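Local coordinates for Lmo1076 protein (Listeria monocytogenes serovar 1/2a, PDB 5JQC) that probably hydrolyses bacterial cell wall as a secreted autolysin, this chain being a piece holding three GW modules of the SH3 clan, at residues His200-Gly205 with Lys216-Ala221; Lys61-Leu66 with Arg92-Tyr97; Asp144-Lys149 with Gln160-Gly165; Leu13-Lys18 with Thr71-Trp76. One frame throughout, in Å; residues are numbered along the deposited sequence.

Contact 1 (His200-Gly205 with Lys216-Ala221); sequences HGVYSG and KLSTGA
A short, weakly bonded antiparallel ladder in the third GW module sets Gly201 opposite Thr219 and is held mainly by individual backbone bonds. Gly201 faces Thr219 as a non-hydrogen-bonded pair. On one flank of that pair, Gly220 N donates to His200 O at 3.0 Å, coming from above the carbonyl plane. On the other, Val202 N reaches Ser218 O at 2.9 Å in an almost straight bond, 173° at the hydrogen. Val202 O then takes the N-H of Leu217 instead of that of Ser218, so the regular ladder ends here.

Side chains pack along both flanks. The CG2 branch of Val202 sits beside the backbone N and lies 4.0 Å from Ser218 OG. Ser218 OG itself donates back to Thr219 O. The Tyr203 ring lies against the start of the other segment, its CE2 3.3 Å from Lys216 N and 3.7 Å from Lys216 CB. The lysine chain bends at chi3 (72°) and crosses the tyrosine obliquely, bringing Lys216 CE near Tyr203 OH. At the outer end, Leu217 CD1 packs 3.9 Å from Ser204 CB, while Ser204 OG is bonded to Ser212 O.

Beneath the ladder, Val202 packs on Val251 and Met254 of strand 249-255 and on Tyr223, and His200 touches Met254 and Asp255. Tyr203 adds a backbone bond to Trp253 and an edge-to-face stack with Tyr207, so the ladder lies against the edge strand of the module's four-stranded sheet.

Contact 2 (Lys61-Leu66 with Arg92-Tyr97); sequences KDVKIL and RAFVYY
With chi1 at -80°, Asp62 carries its carboxylate beside its own backbone N and across to the hydroxyl of Tyr97; in Ile65, chi1 sets CG1 beside the backbone N, near Tyr96, and the further turn at chi2 (-63°) brings CD1 over Phe94. The two strands are 9.0 Å apart at their axes, so side chains alone bridge them. Tyr97 OH donates to Asp62 OD1 at 2.8 Å, meeting it on the syn side and a little out of the carboxylate plane. OD1 lies at the edge of the phenol ring, and the carboxylate and ring planes stand 69° apart.

Deeper in, Ile65 CD1 sits over one face of Phe94 as a CH-pi contact, 4.2 Å from the ring centroid. Val63 CG2 comes to the edge of the same ring, 3.9 Å from Phe94 CE2. Tyr96 takes both CG1 and CG2 of Ile65, with CG2 3.4 Å from Tyr96 OH, a hydroxyl bonded to Glu68 OE2. Edge-to-face stacking on Phe79 continues the apolar layer beyond Phe94.

The chemistry thus changes along the interface, from a buried aliphatic-aromatic core to a partly exposed polar end, where the tyrosine proton would probably stabilise the negative charge of Asp62.

Contact 3 (Asp144-Lys149 with Gln160-Gly165); sequences DAKIIK and QFQVGG
Strands 144-149 and 160-163 run antiparallel with their short axes 4.5 Å apart and 145° between directions, as the two arms of a beta hairpin in the middle GW module. Lys146 and Gln162 form a regular hydrogen-bonded pair: Lys146 N gives to Gln162 O at 2.9 Å, and Gln162 N returns to Lys146 O at 2.8 Å, both donors in the carbonyl plane. Ile147 and Phe161 follow as a non-hydrogen-bonded pair. Then the register slips by one residue in a beta bulge, where Gln160 O accepts from Ile148 N at 2.9 Å while Gln160 N donates to Lys149 O at 2.8 Å.

The bulge places the Ile148 side chain among those of Gln160 and Gln162. Its CG1 takes the position between backbone N and carbonyl carbon (chi1 69°), and from there CD1 lies against the amide end of Gln160, 4.0 Å from CD. Ile148 crosses Gln162 at about a right angle. Lys149 CB touches Gln160 OE1, and Gln160 also touches Thr167 and Trp170 of the next strand.

Ala145, Ile147 and Phe161 are buried. Ala145 CB packs 3.9 Å from Phe161 CD2, and Val163 CG2 lies at the edge of that ring, in its plane, while Phe176 stacks on it edge-to-face.

On the face of Lys146 and Gln162, these two side chains run side by side; Gln162 NE2 is bonded to Thr167 OG1, and Gln162 OE1 rests 3.7 Å from Lys146 CD.

Contact 4 (Leu13-Lys18 with Thr71-Trp76); sequences LYDTIK and TSRGTW. With SO4 (sulfate ion), chain F.
Asp15 and Arg73 meet in a salt bridge, Arg73 NE donating to Asp15 OD2 at 2.9 Å. The oxygen lies at the edge of the guanidinium, within its plane, and the bond is bent to 138° at the hydrogen. Arg73 NE meets Asp15 OD2 on its syn side, somewhat out of the carboxylate plane, which is turned 51° from the guanidinium. Beside the bridge Asp15 CB touches Thr71 CB at 4.0 Å, and Thr16 O comes 3.5 Å from the same Thr71 CB.

Two waters fill in the polar links. One accepts from Thr71 OG1 and donates to Asp15 OD2, which also takes a bond from Asn43 ND2, so three donors, one of them water, grip this oxygen. The other joins Thr16 O to Ser72 N. Farther along, the extended Lys18 passes Ser72, and Lys18 NZ donates to sulfate O3 at 2.9 Å; the ion is probably from the crystallisation liquor.

Arg73 is positioned by its own turn: Thr71 OG1, between its backbone N and carbonyl carbon, accepts from Arg73 N at 3.0 Å. This ST turn overlaps a type I beta turn from Thr71 to Gly74, the tight reversal of a beta hairpin between strands 62-71 and 74-81.

In the fold
From the N terminus, the loop 13-18 ahead of strand 19-29 meets the hairpin turn at 71-76 in contact 4. Before that loop closes, contact 2 opens at 61-66, and it closes only at 92-97, so the two cross. Both reach the same five-stranded sheet of the first GW module, with nearest atoms about 5 Å apart. Contact 3 follows in series, joining the two arms of the hairpin 144-153/156-163. Contact 1 comes last, joining two short strands. Contacts 1 and 2 lie on opposite sides of the chain's centre, their centres 57 Å apart: contacts 2 and 4 share the first module, while contacts 3 and 1 lie in the second and third.

Contact 1 (His200-Gly205 with Lys216-Ala221)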
# COMPACT_ATOMS: atom_id res chain seq x y z
N HIS A 200 -13.54 32.00 -7.33
CA HIS A 200 -12.48 31.39 -6.54
C HIS A 200 -12.77 31.53 -5.05
O HIS A 200 -13.60 32.33 -4.62
CB HIS A 200 -11.14 32.02 -6.89
CG HIS A 200 -10.84 32.00 -8.35
ND1 HIS A 200 -11.06 33.08 -9.18
CD2 HIS A 200 -10.34 31.02 -9.15
CE1 HIS A 200 -10.69 32.78 -10.41
NE2 HIS A 200 -10.26 31.53 -10.42
N GLY A 201 -12.07 30.72 -4.27
CA GLY A 201 -12.17 30.82 -2.83
C GLY A 201 -10.88 31.21 -2.12
O GLY A 201 -9.77 31.11 -2.66
N VAL A 202 -11.03 31.66 -0.88
CA VAL A 202 -9.93 32.03 0.01
C VAL A 202 -9.73 30.89 1.00
O VAL A 202 -10.69 30.49 1.68
CB VAL A 202 -10.23 33.35 0.74
CG1 VAL A 202 -9.10 33.72 1.70
CG2 VAL A 202 -10.49 34.48 -0.26
N TYR A 203 -8.51 30.38 1.10
CA TYR A 203 -8.18 29.27 1.98
C TYR A 203 -7.16 29.68 3.04
O TYR A 203 -6.31 30.56 2.81
CB TYR A 203 -7.65 28.11 1.17
CG TYR A 203 -8.66 27.69 0.14
CD1 TYR A 203 -8.68 28.28 -1.12
CD2 TYR A 203 -9.64 26.74 0.43
CE1 TYR A 203 -9.62 27.91 -2.07
CE2 TYR A 203 -10.60 26.36 -0.51
CZ TYR A 203 -10.58 26.96 -1.75
OH TYR A 203 -11.53 26.61 -2.68
N SER A 204 -7.24 29.04 4.21
CA SER A 204 -6.29 29.33 5.28
C SER A 204 -4.87 28.85 4.95
O SER A 204 -3.89 29.44 5.44
CB SER A 204 -6.76 28.70 6.58
OG SER A 204 -6.65 27.30 6.52
N GLY A 205 -4.73 27.77 4.18
CA GLY A 205 -3.44 27.32 3.69
C GLY A 205 -3.46 27.15 2.18
O GLY A 205 -4.48 27.39 1.53
N LYS A 216 -12.98 26.46 1.79
CA LYS A 216 -12.80 27.90 1.71
C LYS A 216 -13.26 28.59 2.99
O LYS A 216 -14.15 28.12 3.70
CB LYS A 216 -13.53 28.47 0.49
CG LYS A 216 -15.06 28.46 0.52
CD LYS A 216 -15.66 28.63 -0.89
CE LYS A 216 -15.46 27.37 -1.75
NZ LYS A 216 -16.05 27.48 -3.13
N LEU A 217 -12.59 29.70 3.30
CA LEU A 217 -13.04 30.60 4.35
C LEU A 217 -14.09 31.58 3.82
O LEU A 217 -14.96 32.01 4.58
CB LEU A 217 -11.85 31.36 4.94
CG LEU A 217 -10.79 30.51 5.64
CD1 LEU A 217 -9.56 31.35 5.94
CD2 LEU A 217 -11.37 29.89 6.91
N SER A 218 -14.01 31.93 2.54
CA SER A 218 -15.01 32.74 1.85
C SER A 218 -14.73 32.64 0.35
O SER A 218 -13.80 31.95 -0.09
CB SER A 218 -14.97 34.20 2.31
OG SER A 218 -13.91 34.90 1.70
N THR A 219 -15.54 33.34 -0.44
CA THR A 219 -15.21 33.55 -1.84
C THR A 219 -14.43 34.85 -1.98
O THR A 219 -14.46 35.73 -1.11
CB THR A 219 -16.46 33.57 -2.72
OG1 THR A 219 -17.38 34.57 -2.24
CG2 THR A 219 -17.14 32.20 -2.71
N GLY A 220 -13.70 34.96 -3.09
CA GLY A 220 -12.99 36.19 -3.40
C GLY A 220 -13.88 37.33 -3.87
O GLY A 220 -13.37 38.43 -4.10
N ALA A 221 -15.19 37.07 -4.02
CA ALA A 221 -16.13 38.11 -4.42
C ALA A 221 -16.06 39.30 -3.48
O ALA A 221 -16.07 40.45 -3.95
CB ALA A 221 -17.56 37.54 -4.46

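Contact 2 (Lys61-Leu66 with Arg92-Tyr97)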
# COMPACT_ATOMS: atom_id res chain seq x y z
N LYS A 61 0.91 -25.13 8.75
CA LYS A 61 2.11 -24.37 9.03
C LYS A 61 2.57 -23.69 7.75
O LYS A 61 2.42 -24.23 6.65
CB LYS A 61 3.20 -25.26 9.61
N ASP A 62 3.11 -22.48 7.89
CA ASP A 62 3.64 -21.75 6.75
C ASP A 62 5.07 -22.20 6.45
O ASP A 62 5.87 -22.43 7.36
CB ASP A 62 3.61 -20.24 7.03
CG ASP A 62 2.23 -19.63 6.81
OD1 ASP A 62 1.26 -20.40 6.61
OD2 ASP A 62 2.11 -18.38 6.83
N VAL A 63 5.38 -22.32 5.16
CA VAL A 63 6.67 -22.84 4.73
C VAL A 63 7.16 -21.99 3.57
O VAL A 63 6.42 -21.20 2.99
CB VAL A 63 6.61 -24.32 4.30
CG1 VAL A 63 6.35 -25.22 5.50
CG2 VAL A 63 5.53 -24.52 3.24
N LYS A 64 8.43 -22.17 3.26
CA LYS A 64 9.08 -21.54 2.13
C LYS A 64 9.31 -22.60 1.06
O LYS A 64 9.75 -23.71 1.38
CB LYS A 64 10.42 -20.91 2.55
CG LYS A 64 10.32 -19.81 3.62
CD LYS A 64 10.32 -18.42 2.99
CE LYS A 64 10.45 -17.32 4.03
NZ LYS A 64 10.69 -15.99 3.40
N ILE A 65 9.01 -22.28 -0.19
CA ILE A 65 9.21 -23.21 -1.29
C ILE A 65 10.45 -22.76 -2.04
O ILE A 65 10.51 -21.63 -2.53
CB ILE A 65 7.99 -23.27 -2.22
CG1 ILE A 65 6.73 -23.61 -1.43
CG2 ILE A 65 8.21 -24.30 -3.31
CD1 ILE A 65 6.77 -24.97 -0.76
N LEU A 66 11.43 -23.67 -2.13
CA LEU A 66 12.75 -23.38 -2.67
C LEU A 66 12.96 -23.92 -4.08
O LEU A 66 13.64 -23.28 -4.89
CB LEU A 66 13.82 -23.96 -1.74
CG LEU A 66 14.15 -23.28 -0.41
CD1 LEU A 66 13.05 -23.47 0.61
CD2 LEU A 66 15.47 -23.85 0.10
N ARG A 92 0.71 -30.46 -4.75
CA ARG A 92 -0.71 -30.38 -4.40
C ARG A 92 -0.93 -30.31 -2.90
O ARG A 92 -1.99 -29.85 -2.46
CB ARG A 92 -1.47 -31.58 -4.98
CG ARG A 92 -1.69 -31.55 -6.50
CD ARG A 92 -2.35 -32.85 -6.98
NE ARG A 92 -1.49 -34.00 -6.67
CZ ARG A 92 -1.89 -35.27 -6.64
NH1 ARG A 92 -3.16 -35.61 -6.88
NH2 ARG A 92 -1.00 -36.21 -6.33
N ALA A 93 0.04 -30.74 -2.10
CA ALA A 93 -0.10 -30.62 -0.66
C ALA A 93 -0.01 -29.17 -0.15
O ALA A 93 -0.13 -28.96 1.06
CB ALA A 93 0.97 -31.48 0.03
N PHE A 94 0.19 -28.17 -1.02
CA PHE A 94 0.47 -26.80 -0.58
C PHE A 94 -0.50 -25.80 -1.21
O PHE A 94 -0.95 -25.97 -2.35
CB PHE A 94 1.90 -26.33 -0.95
CG PHE A 94 3.00 -27.24 -0.47
CD1 PHE A 94 3.34 -28.38 -1.18
CD2 PHE A 94 3.74 -26.92 0.65
CE1 PHE A 94 4.38 -29.20 -0.75
CE2 PHE A 94 4.77 -27.72 1.09
CZ PHE A 94 5.09 -28.86 0.39
N VAL A 95 -0.78 -24.72 -0.46
CA VAL A 95 -1.46 -23.52 -0.98
C VAL A 95 -0.46 -22.36 -0.99
O VAL A 95 -0.05 -21.88 0.08
CB VAL A 95 -2.70 -23.16 -0.15
CG1 VAL A 95 -3.36 -21.92 -0.71
CG2 VAL A 95 -3.70 -24.32 -0.15
N TYR A 96 -0.08 -21.90 -2.18
CA TYR A 96 0.87 -20.81 -2.30
C TYR A 96 0.20 -19.48 -1.98
O TYR A 96 -0.93 -19.22 -2.41
CB TYR A 96 1.46 -20.73 -3.71
CG TYR A 96 2.48 -21.78 -4.07
CD1 TYR A 96 2.51 -23.02 -3.43
CD2 TYR A 96 3.42 -21.54 -5.07
CE1 TYR A 96 3.44 -23.97 -3.77
CE2 TYR A 96 4.36 -22.49 -5.43
CZ TYR A 96 4.37 -23.71 -4.77
OH TYR A 96 5.30 -24.67 -5.11
N TYR A 97 0.91 -18.64 -1.22
CA TYR A 97 0.44 -17.27 -1.01
C TYR A 97 0.76 -16.42 -2.23
O TYR A 97 1.86 -16.49 -2.78
CB TYR A 97 1.10 -16.66 0.21
CG TYR A 97 0.64 -17.22 1.54
CD1 TYR A 97 -0.59 -16.89 2.07
CD2 TYR A 97 1.47 -18.06 2.28
CE1 TYR A 97 -1.00 -17.39 3.30
CE2 TYR A 97 1.07 -18.56 3.50
CZ TYR A 97 -0.16 -18.23 4.00
OH TYR A 97 -0.54 -18.76 5.21

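Contact 3 (Asp144-Lys149 with Gln160-Gly165)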
# COMPACT_ATOMS: atom_id res chain seq x y z
N ASP A 144 -5.78 12.34 10.15
CA ASP A 144 -4.65 12.51 9.25
C ASP A 144 -3.71 11.32 9.35
O ASP A 144 -3.58 10.69 10.40
CB ASP A 144 -3.89 13.80 9.56
CG ASP A 144 -4.49 14.99 8.87
OD1 ASP A 144 -5.54 14.82 8.19
OD2 ASP A 144 -3.92 16.09 9.01
N ALA A 145 -3.02 11.04 8.24
CA ALA A 145 -2.16 9.87 8.19
C ALA A 145 -1.02 10.13 7.23
O ALA A 145 -1.14 10.93 6.29
CB ALA A 145 -2.95 8.63 7.78
N LYS A 146 0.10 9.47 7.48
CA LYS A 146 1.24 9.48 6.59
C LYS A 146 1.28 8.15 5.84
O LYS A 146 1.26 7.08 6.46
CB LYS A 146 2.54 9.72 7.36
CG LYS A 146 3.73 9.93 6.45
CD LYS A 146 5.02 10.09 7.24
CE LYS A 146 6.20 10.21 6.29
NZ LYS A 146 7.50 10.06 7.00
N ILE A 147 1.32 8.22 4.52
CA ILE A 147 1.34 7.04 3.67
C ILE A 147 2.79 6.74 3.32
O ILE A 147 3.47 7.57 2.70
CB ILE A 147 0.49 7.28 2.41
CG1 ILE A 147 -1.00 7.32 2.78
CG2 ILE A 147 0.83 6.25 1.35
CD1 ILE A 147 -1.82 8.34 2.00
N ILE A 148 3.27 5.56 3.71
CA ILE A 148 4.69 5.24 3.62
C ILE A 148 5.01 4.11 2.63
O ILE A 148 6.19 3.92 2.30
CB ILE A 148 5.27 4.89 5.00
CG1 ILE A 148 4.70 3.56 5.47
CG2 ILE A 148 4.95 6.00 5.99
CD1 ILE A 148 5.01 3.23 6.91
N LYS A 149 4.01 3.37 2.15
CA LYS A 149 4.29 2.26 1.25
C LYS A 149 3.00 1.90 0.53
O LYS A 149 1.91 2.08 1.07
CB LYS A 149 4.83 1.06 2.02
CG LYS A 149 5.73 0.15 1.25
CD LYS A 149 5.98 -1.11 2.07
CE LYS A 149 7.20 -1.87 1.59
NZ LYS A 149 7.61 -2.88 2.60
N GLN A 160 0.18 1.41 3.17
CA GLN A 160 0.63 1.31 4.55
C GLN A 160 0.73 2.71 5.12
O GLN A 160 1.25 3.62 4.45
CB GLN A 160 1.97 0.58 4.63
CG GLN A 160 2.34 0.20 6.04
CD GLN A 160 3.69 -0.43 6.15
OE1 GLN A 160 4.60 -0.10 5.39
NE2 GLN A 160 3.83 -1.37 7.08
N PHE A 161 0.22 2.92 6.33
CA PHE A 161 0.01 4.27 6.81
C PHE A 161 0.27 4.38 8.31
O PHE A 161 0.16 3.41 9.07
CB PHE A 161 -1.41 4.76 6.52
CG PHE A 161 -2.46 4.10 7.38
CD1 PHE A 161 -2.89 2.82 7.10
CD2 PHE A 161 -2.99 4.75 8.47
CE1 PHE A 161 -3.82 2.20 7.90
CE2 PHE A 161 -3.92 4.14 9.26
CZ PHE A 161 -4.34 2.87 8.98
N GLN A 162 0.56 5.61 8.74
CA GLN A 162 0.83 5.94 10.13
C GLN A 162 -0.14 7.01 10.61
O GLN A 162 -0.49 7.92 9.85
CB GLN A 162 2.26 6.44 10.31
CG GLN A 162 3.30 5.52 9.72
CD GLN A 162 4.71 6.05 9.91
OE1 GLN A 162 5.03 7.18 9.53
NE2 GLN A 162 5.57 5.23 10.50
N VAL A 163 -0.55 6.90 11.87
CA VAL A 163 -1.35 7.91 12.57
C VAL A 163 -0.64 8.23 13.89
O VAL A 163 -0.38 7.32 14.69
CB VAL A 163 -2.80 7.45 12.80
CG1 VAL A 163 -3.62 8.52 13.53
CG2 VAL A 163 -3.48 7.10 11.48
N GLY A 164 -0.33 9.50 14.10
CA GLY A 164 0.43 9.89 15.27
C GLY A 164 1.80 9.24 15.38
O GLY A 164 2.18 8.78 16.46
N GLY A 165 2.55 9.18 14.28
CA GLY A 165 3.89 8.65 14.32
C GLY A 165 4.00 7.14 14.40
O GLY A 165 5.12 6.61 14.31

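Contact 4 (Leu13-Lys18 with Thr71-Trp76)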
# COMPACT_ATOMS: atom_id res chain seq x y z
N LEU A 13 12.72 -48.63 -12.86
CA LEU A 13 12.43 -48.66 -11.43
C LEU A 13 12.09 -47.26 -10.92
O LEU A 13 11.12 -47.08 -10.17
CB LEU A 13 13.61 -49.25 -10.65
N TYR A 14 12.88 -46.27 -11.34
CA TYR A 14 12.74 -44.87 -10.97
C TYR A 14 12.31 -44.03 -12.16
O TYR A 14 12.55 -44.39 -13.32
CB TYR A 14 14.05 -44.32 -10.40
CG TYR A 14 14.58 -45.19 -9.31
CD1 TYR A 14 13.89 -45.29 -8.11
CD2 TYR A 14 15.75 -45.93 -9.47
CE1 TYR A 14 14.35 -46.08 -7.09
CE2 TYR A 14 16.22 -46.73 -8.45
CZ TYR A 14 15.51 -46.80 -7.26
OH TYR A 14 15.93 -47.59 -6.21
N ASP A 15 11.70 -42.89 -11.85
CA ASP A 15 11.20 -41.91 -12.82
C ASP A 15 12.23 -40.82 -13.10
O ASP A 15 12.89 -40.32 -12.19
CB ASP A 15 9.93 -41.25 -12.29
CG ASP A 15 8.84 -42.26 -11.96
OD1 ASP A 15 8.46 -43.07 -12.85
OD2 ASP A 15 8.37 -42.23 -10.81
N THR A 16 12.33 -40.43 -14.37
CA THR A 16 13.20 -39.34 -14.78
C THR A 16 12.68 -38.00 -14.29
O THR A 16 11.47 -37.73 -14.35
CB THR A 16 13.31 -39.29 -16.30
OG1 THR A 16 13.77 -40.56 -16.78
CG2 THR A 16 14.31 -38.19 -16.73
N ILE A 17 13.60 -37.16 -13.82
CA ILE A 17 13.31 -35.76 -13.52
C ILE A 17 13.30 -34.99 -14.84
O ILE A 17 14.33 -34.84 -15.49
CB ILE A 17 14.32 -35.16 -12.54
CG1 ILE A 17 14.37 -35.99 -11.25
CG2 ILE A 17 13.95 -33.71 -12.18
CD1 ILE A 17 15.35 -35.51 -10.24
N LYS A 18 12.12 -34.51 -15.25
CA LYS A 18 11.97 -33.91 -16.57
C LYS A 18 12.27 -32.42 -16.57
O LYS A 18 12.65 -31.86 -17.61
CB LYS A 18 10.55 -34.14 -17.08
CG LYS A 18 10.14 -35.62 -17.16
CD LYS A 18 8.65 -35.76 -17.54
CE LYS A 18 8.33 -37.18 -17.97
NZ LYS A 18 6.94 -37.35 -18.47
N THR A 71 8.10 -35.09 -12.53
CA THR A 71 8.27 -36.37 -13.19
C THR A 71 6.95 -36.75 -13.82
O THR A 71 5.95 -36.04 -13.66
CB THR A 71 8.68 -37.48 -12.21
OG1 THR A 71 7.52 -37.96 -11.54
CG2 THR A 71 9.66 -36.98 -11.18
N SER A 72 6.91 -37.89 -14.50
CA SER A 72 5.67 -38.40 -15.06
C SER A 72 4.54 -38.53 -14.03
O SER A 72 3.36 -38.56 -14.41
CB SER A 72 5.96 -39.74 -15.72
OG SER A 72 4.83 -40.23 -16.40
N ARG A 73 4.86 -38.60 -12.74
CA ARG A 73 3.80 -38.80 -11.75
C ARG A 73 3.29 -37.52 -11.12
O ARG A 73 2.26 -37.57 -10.43
CB ARG A 73 4.28 -39.74 -10.64
CG ARG A 73 4.56 -41.15 -11.12
CD ARG A 73 5.20 -41.96 -10.00
NE ARG A 73 5.64 -43.27 -10.48
CZ ARG A 73 4.84 -44.33 -10.54
NH1 ARG A 73 5.30 -45.49 -10.99
NH2 ARG A 73 3.58 -44.24 -10.15
N GLY A 74 3.96 -36.37 -11.30
CA GLY A 74 3.48 -35.12 -10.74
C GLY A 74 4.63 -34.15 -10.51
O GLY A 74 5.73 -34.34 -11.03
N THR A 75 4.35 -33.11 -9.72
CA THR A 75 5.31 -32.07 -9.37
C THR A 75 5.61 -32.15 -7.88
O THR A 75 4.69 -32.15 -7.07
CB THR A 75 4.79 -30.68 -9.72
OG1 THR A 75 4.63 -30.58 -11.14
CG2 THR A 75 5.77 -29.60 -9.26
N TRP A 76 6.90 -32.23 -7.54
CA TRP A 76 7.35 -32.22 -6.15
C TRP A 76 8.11 -30.92 -5.88
O TRP A 76 8.88 -30.46 -6.73
CB TRP A 76 8.23 -33.45 -5.86
CG TRP A 76 7.37 -34.63 -5.57
CD1 TRP A 76 7.00 -35.09 -4.34
CD2 TRP A 76 6.70 -35.46 -6.53
NE1 TRP A 76 6.15 -36.16 -4.47
CE2 TRP A 76 5.96 -36.41 -5.80
CE3 TRP A 76 6.67 -35.50 -7.93
CZ2 TRP A 76 5.20 -37.40 -6.43
CZ3 TRP A 76 5.91 -36.48 -8.54
CH2 TRP A 76 5.19 -37.42 -7.79
S SO4 F . 7.37 -35.13 -22.03
O1 SO4 F . 7.20 -33.68 -22.10
O2 SO4 F . 8.78 -35.50 -21.97
O3 SO4 F . 6.73 -35.64 -20.81
O4 SO4 F . 6.81 -35.70 -23.26
O HOH W 1 7.88 -39.58 -9.69
O HOH W 2 9.32 -39.15 -15.00